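Local coordinates for protein glycoside Hydrolase (Bacteroides uniformis, PDB 5TA0) that probably hydrolyses agarose chains as a family GH86 beta-agarase, here held in complex with neoagarooctaose, at residues Lys119-Asn124 with Ser190-Pro195; Phe547-Val552 with Ser633-Gln638; Val561-Leu566 with Val605-Val610. All coordinates share one frame; numbering follows the deposited sequence. Where two conformers were deposited one is given.

Interaction 1 of 3, residues Lys119-Asn124 with Ser190-Pro195; sequences KRYVQN and SGEPKP. With EDO (1,2-ethanediol), chain J.
On the catalytic barrel of this glycoside hydrolase, the C-terminal end of helix 107-123 packs through Y121 and V122 against the loop 190-195 that leads into barrel strand 197-199. E192 crosses the Y121 ring at about a right angle and lays its CB over the ring centre, a CH-pi contact with CB 3.8 Å from the centroid and 5° off the ring normal. The loop backbone touches the ring too: N of E192 lies 3.4 Å from CD2 of Y121. With CG anti to the backbone N (chi1 -172°), the tyrosine ring swings out from the helix to meet the loop, and its OH passes 4.0 Å from CD of P193 before hydrogen-bonding to E131. In the parallel, strand-helix order of the barrel this loop precedes the fourth strand, and the E192 side chain lies about 13 Å from a bound galactose. Replacing Y121 by an alanine would probably uncover the E192 CB and leave E131 without its phenolic partner. V122 adds its CG2, 3.7 Å from N of G191, whose backbone angles (phi 114°) would jam any side chain against the preceding carbonyl. Beyond the ring the extended E192 chain carries its carboxylate to an ethanediol, probably from the crystallisation liquor, whose O1 and O2 donate hydrogen bonds to E192 OE1 (2.7 Å) and OE2 (2.9 Å), while Y183 OH also hydrogen-bonds to OE1.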
# COMPACT_ATOMS: atom_id res chain seq x y z
N LYS A 119 -17.62 -17.05 -21.79
CA LYS A 119 -18.79 -17.95 -21.68
C LYS A 119 -18.87 -18.57 -20.30
O LYS A 119 -19.98 -18.61 -19.71
CB LYS A 119 -18.77 -19.01 -22.79
CG LYS A 119 -19.96 -19.95 -22.75
CD LYS A 119 -19.98 -20.86 -23.96
CE LYS A 119 -21.01 -21.97 -23.82
NZ LYS A 119 -21.29 -22.58 -25.15
N ARG A 120 -17.74 -19.01 -19.75
CA ARG A 120 -17.70 -19.59 -18.42
C ARG A 120 -18.11 -18.57 -17.36
O ARG A 120 -18.84 -18.92 -16.43
CB ARG A 120 -16.33 -20.17 -18.10
CG ARG A 120 -16.30 -20.97 -16.81
CD ARG A 120 -15.31 -22.12 -16.86
NE ARG A 120 -13.93 -21.68 -16.74
CZ ARG A 120 -13.11 -21.48 -17.77
NH1 ARG A 120 -13.55 -21.68 -19.01
NH2 ARG A 120 -11.87 -21.07 -17.56
N TYR A 121 -17.67 -17.32 -17.50
CA TYR A 121 -18.09 -16.27 -16.56
C TYR A 121 -19.61 -16.01 -16.65
O TYR A 121 -20.31 -15.94 -15.62
CB TYR A 121 -17.30 -14.95 -16.78
CG TYR A 121 -17.62 -13.97 -15.69
CD1 TYR A 121 -16.87 -13.92 -14.52
CD2 TYR A 121 -18.73 -13.11 -15.79
CE1 TYR A 121 -17.21 -13.06 -13.51
CE2 TYR A 121 -19.08 -12.26 -14.77
CZ TYR A 121 -18.30 -12.22 -13.62
OH TYR A 121 -18.64 -11.36 -12.59
N VAL A 122 -20.10 -15.89 -17.88
CA VAL A 122 -21.52 -15.66 -18.14
C VAL A 122 -22.40 -16.75 -17.51
O VAL A 122 -23.47 -16.42 -16.98
CB VAL A 122 -21.75 -15.55 -19.66
CG1 VAL A 122 -23.22 -15.72 -20.03
CG2 VAL A 122 -21.20 -14.22 -20.17
N GLN A 123 -21.96 -18.00 -17.57
CA GLN A 123 -22.72 -19.12 -17.00
C GLN A 123 -22.60 -19.22 -15.48
O GLN A 123 -23.40 -19.91 -14.83
CB GLN A 123 -22.31 -20.45 -17.64
CG GLN A 123 -22.70 -20.51 -19.12
CD GLN A 123 -22.18 -21.73 -19.85
OE1 GLN A 123 -21.23 -22.38 -19.44
NE2 GLN A 123 -22.80 -22.03 -20.98
N ASN A 124 -21.62 -18.53 -14.89
CA ASN A 124 -21.36 -18.61 -13.45
C ASN A 124 -22.23 -17.58 -12.73
O ASN A 124 -21.76 -16.64 -12.10
CB ASN A 124 -19.86 -18.39 -13.19
CG ASN A 124 -19.43 -18.87 -11.82
OD1 ASN A 124 -20.23 -19.34 -11.02
ND2 ASN A 124 -18.11 -18.77 -11.55
N SER A 190 -23.37 -10.34 -19.66
CA SER A 190 -22.57 -9.69 -20.70
C SER A 190 -21.06 -9.94 -20.55
O SER A 190 -20.29 -9.55 -21.41
CB SER A 190 -22.81 -8.19 -20.69
OG SER A 190 -22.11 -7.52 -19.64
N GLY A 191 -20.65 -10.59 -19.48
CA GLY A 191 -19.24 -10.88 -19.24
C GLY A 191 -18.72 -10.15 -18.02
O GLY A 191 -19.39 -9.30 -17.45
N GLU A 192 -17.50 -10.50 -17.62
CA GLU A 192 -16.89 -9.92 -16.42
C GLU A 192 -16.68 -8.42 -16.60
O GLU A 192 -16.20 -7.99 -17.63
CB GLU A 192 -15.56 -10.61 -16.16
CG GLU A 192 -14.88 -10.12 -14.89
CD GLU A 192 -13.64 -10.90 -14.52
OE1 GLU A 192 -13.50 -12.08 -14.84
OE2 GLU A 192 -12.78 -10.29 -13.82
N PRO A 193 -17.01 -7.60 -15.60
CA PRO A 193 -16.71 -6.19 -15.71
C PRO A 193 -15.25 -5.87 -16.03
O PRO A 193 -14.34 -6.57 -15.58
CB PRO A 193 -17.10 -5.64 -14.34
CG PRO A 193 -18.16 -6.59 -13.88
CD PRO A 193 -17.71 -7.92 -14.34
N LYS A 194 -15.03 -4.83 -16.81
CA LYS A 194 -13.67 -4.40 -17.14
C LYS A 194 -12.88 -4.11 -15.86
O LYS A 194 -13.43 -3.68 -14.84
CB LYS A 194 -13.68 -3.14 -18.01
CG LYS A 194 -14.31 -3.31 -19.37
CD LYS A 194 -13.33 -3.83 -20.40
CE LYS A 194 -14.12 -4.30 -21.63
NZ LYS A 194 -13.30 -4.95 -22.67
N PRO A 195 -11.56 -4.36 -15.90
CA PRO A 195 -10.73 -3.95 -14.76
C PRO A 195 -10.78 -2.47 -14.48
O PRO A 195 -10.91 -1.66 -15.41
CB PRO A 195 -9.31 -4.39 -15.15
CG PRO A 195 -9.35 -4.72 -16.55
CD PRO A 195 -10.75 -4.88 -17.02
C1 EDO J . -10.28 -13.61 -13.96
O1 EDO J . -11.65 -13.66 -13.58
C2 EDO J . -9.75 -12.22 -13.71
O2 EDO J . -10.25 -11.31 -14.69

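Interaction 2 of 3, residues Phe547-Val552 with Ser633-Gln638; sequences FNINNV and STVTMQ
F547 spreads its ring over V635, whose CG2 stands 3.6 Å from the ring centroid and 10° off the normal, a CH-pi contact over the face. The same methyl comes within 3.6 Å of F547 CD1. On V635, CG1 takes the place anti to the backbone N (chi1 178°), which turns CG2 up under the phenyl and leaves CG1 facing I549 CD1 at 4.2 Å. That I549 methyl lies over the backbone of 635-636 as well, 3.9 Å from the carbonyl O of V635, and meets M637 CB at 3.9 Å. The M637 chain bends at its last torsion (chi3 68°) and brings CE to 3.8 Å from V552 CG2, the two side chains crossing at about a right angle. The contact is apolar and buried. Strand axes 7.9 Å apart, with side chains interleaved between two different sheets, are consistent with face packing in a beta sandwich. Strand 545-549 is an outer strand of the four-stranded sheet, next to strand 619-624, whose I621 touches both I549 and V635; strand 631-642 runs between strands 523-538 and 558-568 of the other sheet, with T634 and T636 turned to helix 298-315.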
# COMPACT_ATOMS: atom_id res chain seq x y z
N PHE A 547 16.09 24.84 1.39
CA PHE A 547 14.92 24.40 0.64
C PHE A 547 13.85 25.47 0.74
O PHE A 547 13.77 26.20 1.74
CB PHE A 547 14.37 23.09 1.20
CG PHE A 547 15.29 21.92 1.00
CD1 PHE A 547 16.33 21.68 1.89
CD2 PHE A 547 15.15 21.08 -0.10
CE1 PHE A 547 17.20 20.62 1.70
CE2 PHE A 547 16.02 20.01 -0.28
CZ PHE A 547 17.05 19.79 0.61
N ASN A 548 13.02 25.56 -0.29
CA ASN A 548 11.95 26.54 -0.36
C ASN A 548 10.62 25.86 -0.60
O ASN A 548 10.50 25.07 -1.54
CB ASN A 548 12.22 27.52 -1.50
CG ASN A 548 13.46 28.35 -1.27
OD1 ASN A 548 14.52 28.07 -1.82
ND2 ASN A 548 13.34 29.33 -0.41
N ILE A 549 9.62 26.19 0.23
CA ILE A 549 8.27 25.66 0.10
C ILE A 549 7.36 26.88 0.00
O ILE A 549 7.18 27.61 0.99
CB ILE A 549 7.88 24.75 1.27
CG1 ILE A 549 8.83 23.54 1.34
CG2 ILE A 549 6.43 24.28 1.13
CD1 ILE A 549 8.52 22.54 2.44
N ASN A 550 6.76 27.06 -1.17
CA ASN A 550 6.06 28.29 -1.53
C ASN A 550 4.58 28.11 -1.83
O ASN A 550 4.09 27.00 -2.03
CB ASN A 550 6.78 28.91 -2.75
CG ASN A 550 8.22 29.26 -2.47
OD1 ASN A 550 8.60 29.62 -1.35
ND2 ASN A 550 9.06 29.15 -3.51
N ASN A 551 3.85 29.23 -1.88
CA ASN A 551 2.40 29.28 -2.07
C ASN A 551 1.62 28.52 -0.99
O ASN A 551 0.57 27.95 -1.26
CB ASN A 551 1.99 28.81 -3.49
CG ASN A 551 1.69 29.94 -4.46
OD1 ASN A 551 1.27 31.07 -4.10
ND2 ASN A 551 1.81 29.63 -5.74
N VAL A 552 2.14 28.53 0.24
CA VAL A 552 1.47 27.90 1.37
C VAL A 552 0.32 28.79 1.83
O VAL A 552 0.50 29.98 2.05
CB VAL A 552 2.45 27.67 2.54
CG1 VAL A 552 1.72 27.20 3.80
CG2 VAL A 552 3.55 26.69 2.13
N SER A 633 16.89 13.68 1.22
CA SER A 633 16.14 13.21 0.06
C SER A 633 15.02 14.18 -0.31
O SER A 633 14.91 14.57 -1.46
CB SER A 633 15.60 11.80 0.29
OG SER A 633 14.88 11.72 1.49
N THR A 634 14.21 14.56 0.68
CA THR A 634 13.08 15.47 0.47
C THR A 634 12.85 16.34 1.68
O THR A 634 13.13 15.93 2.81
CB THR A 634 11.76 14.70 0.17
OG1 THR A 634 11.45 13.84 1.26
CG2 THR A 634 11.85 13.89 -1.11
N VAL A 635 12.31 17.53 1.43
CA VAL A 635 11.72 18.37 2.45
C VAL A 635 10.34 18.75 1.98
O VAL A 635 10.18 19.35 0.92
CB VAL A 635 12.57 19.62 2.73
CG1 VAL A 635 11.89 20.48 3.78
CG2 VAL A 635 13.98 19.21 3.18
N THR A 636 9.33 18.30 2.73
CA THR A 636 7.92 18.62 2.45
C THR A 636 7.27 19.10 3.73
O THR A 636 7.86 19.05 4.79
CB THR A 636 7.18 17.42 1.82
OG1 THR A 636 7.11 16.33 2.76
CG2 THR A 636 7.89 16.95 0.56
N MET A 637 6.03 19.56 3.64
CA MET A 637 5.36 20.13 4.82
C MET A 637 3.87 19.86 4.77
O MET A 637 3.23 20.08 3.76
CB MET A 637 5.64 21.62 4.92
CG MET A 637 5.06 22.29 6.16
SD MET A 637 5.79 23.92 6.49
CE MET A 637 5.15 24.82 5.08
N GLN A 638 3.32 19.40 5.88
CA GLN A 638 1.87 19.33 6.08
C GLN A 638 1.39 20.53 6.89
O GLN A 638 1.97 20.86 7.93
CB GLN A 638 1.48 18.06 6.83
CG GLN A 638 1.65 16.79 6.02
CD GLN A 638 1.74 15.60 6.93
OE1 GLN A 638 2.79 15.39 7.55
NE2 GLN A 638 0.66 14.83 7.04

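Interaction 3 of 3, residues Val561-Leu566 with Val605-Val610; sequences VIRLGL and VIEVPV
Strands 561-566 and 605-609 run antiparallel, their axes 4.3 Å apart at closest and 158° between directions, with I562-V608 and L564-I606 as hydrogen-bonded pairs and V561-P609, R563-E607 and G565-V605 as non-hydrogen-bonded ones. They form the edge of the five-stranded sheet of the C-terminal beta sandwich, where 602-609 is an outermost strand. Each hydrogen-bonded pair is joined both ways: N of V608 reaches O of I562 at 2.7 Å, and N of L564 reaches O of I606 at 2.9 Å with an N-H...O angle of 173°. Beyond the L564-I606 pair, CA of V605 makes a CA-H...O contact with O of L564 at 3.3 Å.

The side chains alternate. On the face of I562, L564, I606 and V608 the contact is apolar: L564 CD1 meets V608 CG2 at 3.9 Å, L566 crosses I606 at about a right angle, and V610 adds its CG1 to I562 CD1. This is the face turned to the other sheet, where V608 touches L578 and I562 touches V580.

The face of R563, V605 and E607 is mixed. R563 CB lies against V605 CG1 at 3.7 Å, and the same methyl also sits over one face of the guanidinium, offset toward its rim. The arginine bends at chi3, which brings its head beside E607, the two side chains pointing the same way. E301 and D305 of helix 298-315 bind the guanidinium as salt bridges, and R592 is the stronger partner of E607. Across the strands NH1 of R563 and OE2 of E607 form only a long salt bridge of 3.7 Å, the guanidinium and carboxylate planes 61° apart.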
# COMPACT_ATOMS: atom_id res chain seq x y z
N VAL A 561 3.64 20.48 10.30
CA VAL A 561 4.70 19.49 10.43
C VAL A 561 5.64 19.55 9.25
O VAL A 561 5.19 19.38 8.09
CB VAL A 561 4.13 18.07 10.56
CG1 VAL A 561 5.28 17.03 10.65
CG2 VAL A 561 3.20 17.96 11.75
N ILE A 562 6.93 19.74 9.50
CA ILE A 562 7.94 19.67 8.46
C ILE A 562 8.44 18.24 8.40
O ILE A 562 8.65 17.59 9.44
CB ILE A 562 9.07 20.71 8.68
CG1 ILE A 562 8.53 22.10 8.33
CG2 ILE A 562 10.32 20.36 7.88
CD1 ILE A 562 9.41 23.23 8.78
N ARG A 563 8.63 17.75 7.18
CA ARG A 563 8.94 16.33 6.93
C ARG A 563 10.33 16.23 6.28
O ARG A 563 10.48 16.51 5.10
CB ARG A 563 7.86 15.73 6.01
CG ARG A 563 6.43 15.84 6.54
CD ARG A 563 5.42 15.46 5.47
NE ARG A 563 5.64 14.08 5.05
CZ ARG A 563 5.25 13.00 5.71
NH1 ARG A 563 4.44 13.08 6.76
NH2 ARG A 563 5.63 11.79 5.30
N LEU A 564 11.33 15.85 7.07
CA LEU A 564 12.71 15.80 6.62
C LEU A 564 13.10 14.40 6.22
O LEU A 564 13.30 13.56 7.08
CB LEU A 564 13.67 16.29 7.72
CG LEU A 564 13.38 17.66 8.29
CD1 LEU A 564 14.42 17.96 9.37
CD2 LEU A 564 13.41 18.74 7.21
N GLY A 565 13.14 14.12 4.92
CA GLY A 565 13.61 12.80 4.48
C GLY A 565 15.14 12.79 4.53
O GLY A 565 15.77 13.60 3.83
N LEU A 566 15.71 11.87 5.32
CA LEU A 566 17.17 11.78 5.48
C LEU A 566 17.61 10.37 5.13
O LEU A 566 17.01 9.41 5.59
CB LEU A 566 17.58 12.10 6.91
CG LEU A 566 17.17 13.45 7.48
CD1 LEU A 566 17.72 13.59 8.89
CD2 LEU A 566 17.62 14.59 6.58
N VAL A 605 11.73 9.56 7.09
CA VAL A 605 11.27 10.94 7.32
C VAL A 605 11.21 11.23 8.82
O VAL A 605 10.52 10.53 9.57
CB VAL A 605 9.91 11.16 6.66
CG1 VAL A 605 9.28 12.48 7.10
CG2 VAL A 605 10.05 11.12 5.16
N ILE A 606 11.92 12.28 9.22
CA ILE A 606 11.83 12.84 10.56
C ILE A 606 10.76 13.92 10.51
O ILE A 606 10.90 14.93 9.81
CB ILE A 606 13.17 13.47 10.99
CG1 ILE A 606 14.36 12.53 10.79
CG2 ILE A 606 13.10 13.95 12.44
CD1 ILE A 606 14.25 11.20 11.44
N GLU A 607 9.69 13.70 11.26
CA GLU A 607 8.57 14.63 11.33
C GLU A 607 8.82 15.66 12.46
O GLU A 607 9.08 15.28 13.60
CB GLU A 607 7.27 13.87 11.54
CG GLU A 607 6.85 13.14 10.28
CD GLU A 607 5.89 12.01 10.54
OE1 GLU A 607 6.33 10.94 11.01
OE2 GLU A 607 4.68 12.20 10.33
N VAL A 608 8.77 16.94 12.10
CA VAL A 608 9.17 18.04 12.97
C VAL A 608 7.98 19.00 13.14
O VAL A 608 7.66 19.75 12.22
CB VAL A 608 10.36 18.80 12.38
CG1 VAL A 608 10.82 19.90 13.34
CG2 VAL A 608 11.53 17.86 12.06
N PRO A 609 7.32 18.97 14.31
CA PRO A 609 6.29 19.99 14.55
C PRO A 609 6.90 21.38 14.48
O PRO A 609 8.04 21.59 14.92
CB PRO A 609 5.81 19.66 15.96
CG PRO A 609 6.07 18.20 16.11
CD PRO A 609 7.41 18.02 15.44
N VAL A 610 6.18 22.34 13.91
CA VAL A 610 6.69 23.70 13.77
C VAL A 610 5.59 24.69 14.16
O VAL A 610 4.44 24.55 13.78
CB VAL A 610 7.25 24.00 12.36
CG1 VAL A 610 6.22 23.78 11.28
CG2 VAL A 610 7.82 25.41 12.30

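From the N terminus, interaction 1 comes first: helix 107-123 meets the loop 190-195, closing 65 residues within the barrel that include strand 134-140 and helix 170-183. It is complete before interaction 2 opens, and the two centres are 48 Å apart on opposite sides of the chain's centre. Interaction 2 closes the 80-residue excursion from 547-552 to 633-638, and interaction 3 nests inside it, joining 561-566 to 605-610 across 38 residues. These two touch through neighbouring strands: O of T636 lies 2.8 Å from N of R563, a probable hydrogen bond. Interaction 3 thus builds the sheet edgewise, while interaction 2 joins that sheet to its partner.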